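Local coordinates for protein myosin regulatory light chain (Physarum polycephalum, PDB 2BL0) that serves as the regulatory light chain of a myosin II, an EF-hand protein that binds a calcium ion, at residues Glu26-Gln29 against Thr30-Gln34. Residues are numbered along the deposited sequence; the frame is centred on the assembly and turned at random.
Sequences EGLQ and TVLKQ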
loop_
_atom_site.group_PDB
_atom_site.type_symbol
_atom_site.label_atom_id
_atom_site.label_comp_id
_atom_site.label_asym_id
_atom_site.label_seq_id
_atom_site.Cartn_x
_atom_site.Cartn_y
_atom_site.Cartn_z
ATOM N N GLU C 26 26.847 -31.826 -15.545
ATOM C CA GLU C 26 26.636 -33.188 -15.056
ATOM C C GLU C 26 25.672 -33.216 -13.850
ATOM O O GLU C 26 24.706 -33.998 -13.812
ATOM C CB GLU C 26 28.006 -33.773 -14.681
ATOM C CG GLU C 26 28.052 -35.244 -14.343
ATOM C CD GLU C 26 27.889 -36.173 -15.542
ATOM O OE1 GLU C 26 28.374 -35.891 -16.662
ATOM O OE2 GLU C 26 27.263 -37.220 -15.333
ATOM N N GLY C 27 25.929 -32.366 -12.871
ATOM C CA GLY C 27 25.083 -32.300 -11.692
ATOM C C GLY C 27 23.687 -31.794 -11.994
ATOM O O GLY C 27 22.709 -32.290 -11.441
ATOM N N LEU C 28 23.578 -30.815 -12.895
ATOM C CA LEU C 28 22.260 -30.258 -13.212
ATOM C C LEU C 28 21.389 -31.300 -13.907
ATOM O O LEU C 28 20.199 -31.419 -13.598
ATOM C CB LEU C 28 22.365 -28.980 -14.042
ATOM C CG LEU C 28 21.006 -28.307 -14.311
ATOM C CD1 LEU C 28 20.251 -27.928 -13.035
ATOM C CD2 LEU C 28 21.244 -27.089 -15.175
ATOM N N GLN C 29 22.001 -32.103 -14.779
ATOM C CA GLN C 29 21.293 -33.220 -15.407
ATOM C C GLN C 29 20.699 -34.144 -14.352
ATOM O O GLN C 29 19.551 -34.557 -14.465
ATOM C CB GLN C 29 22.220 -34.015 -16.318
ATOM C CG GLN C 29 22.718 -33.234 -17.503
ATOM C CD GLN C 29 21.667 -33.050 -18.589
ATOM O OE1 GLN C 29 20.469 -33.264 -18.368
ATOM N NE2 GLN C 29 22.116 -32.659 -19.773
ATOM N N THR C 30 21.483 -34.469 -13.329
ATOM C CA THR C 30 21.010 -35.336 -12.251
ATOM C C THR C 30 19.895 -34.692 -11.449
ATOM O O THR C 30 18.907 -35.335 -11.126
ATOM C CB THR C 30 22.195 -35.701 -11.348
ATOM O OG1 THR C 30 23.118 -36.495 -12.097
ATOM C CG2 THR C 30 21.779 -36.606 -10.216
ATOM N N VAL C 31 20.038 -33.393 -11.163
ATOM C CA VAL C 31 19.008 -32.654 -10.450
ATOM C C VAL C 31 17.665 -32.662 -11.203
ATOM O O VAL C 31 16.592 -32.900 -10.613
ATOM C CB VAL C 31 19.486 -31.185 -10.189
ATOM C CG1 VAL C 31 18.352 -30.346 -9.702
ATOM C CG2 VAL C 31 20.623 -31.197 -9.167
ATOM N N LEU C 32 17.710 -32.412 -12.506
ATOM C CA LEU C 32 16.492 -32.413 -13.304
ATOM C C LEU C 32 15.818 -33.789 -13.278
ATOM O O LEU C 32 14.593 -33.887 -13.166
ATOM C CB LEU C 32 16.787 -31.959 -14.745
ATOM C CG LEU C 32 17.201 -30.498 -14.865
ATOM C CD1 LEU C 32 17.793 -30.214 -16.233
ATOM C CD2 LEU C 32 16.014 -29.585 -14.582
ATOM N N LYS C 33 16.612 -34.847 -13.313
ATOM C CA LYS C 33 16.059 -36.211 -13.234
ATOM C C LYS C 33 15.446 -36.467 -11.869
ATOM O O LYS C 33 14.371 -37.062 -11.770
ATOM C CB LYS C 33 17.124 -37.243 -13.548
ATOM C CG LYS C 33 17.534 -37.199 -15.005
ATOM C CD LYS C 33 18.611 -38.189 -15.323
ATOM C CE LYS C 33 18.942 -38.159 -16.815
ATOM N NZ LYS C 33 20.126 -39.000 -17.135
ATOM N N GLN C 34 16.127 -36.011 -10.815
ATOM C CA GLN C 34 15.643 -36.212 -9.446
ATOM C C GLN C 34 14.252 -35.619 -9.297
ATOM O O GLN C 34 13.327 -36.269 -8.788
ATOM C CB GLN C 34 16.579 -35.565 -8.412
ATOM C CG GLN C 34 17.935 -36.220 -8.193
ATOM C CD GLN C 34 18.829 -35.414 -7.234
ATOM O OE1 GLN C 34 18.623 -34.222 -7.068
ATOM N NE2 GLN C 34 19.828 -36.073 -6.621
HETATM O O HOH W 1 24.535 -36.634 -14.894
#
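Leu28 and Leu32, one turn apart in helix 25-35, lie against each other on its buried face, Leu28 CG standing 4.2 Å from Leu32 CD1. The leucine at 28 is swung so that CG is anti to its backbone N (chi1 -176°), and this brings its branch end back within reach of the next turn, where CD1 also lies 4.4 Å from Val31 CB. On the solvent side, a water clasps the turn between Glu26 and Thr30. It donates to the main-chain O of Glu26 at 2.9 Å and to Glu26 OE2 at 2.8 Å, and accepts a hydrogen bond from the hydroxyl of Thr30, whose OG1 lies 3.1 Å away. This hydroxyl sits beside its backbone N (chi1 -66°) and therefore looks back toward the preceding turn.

Beneath these side chains runs the regular i to i+4 ladder of an alpha-helix. Leu32 N donates to Leu28 O at 2.9 Å with an N-H...O angle of 166°, Val31 N to Gly27 O at the same length and Lys33 N to Gln29 O, whereas Thr30 N reaches Glu26 O over 3.3 Å. This helix follows strand 22-24 as the exiting helix of the first EF-hand, and that strand pairs antiparallel with strand 58-60 of the second, calcium-bound hand. Leu28 is about 8 Å from Asp52, a ligand of that calcium ion, measured between side chains.

Further out, Leu28 and Leu32 pack against helix 41-51: Phe44 touches both, and Phe48 adds to the cover over Leu28. Val37 and Val39 pack on Leu32 from the following loop, while Leu28 and Val31 also meet an aromatic and an apolar side chain of another protein chain. Near the start of the helix, Thr24 OG1 is hydrogen-bonded to the backbone N of Gly27.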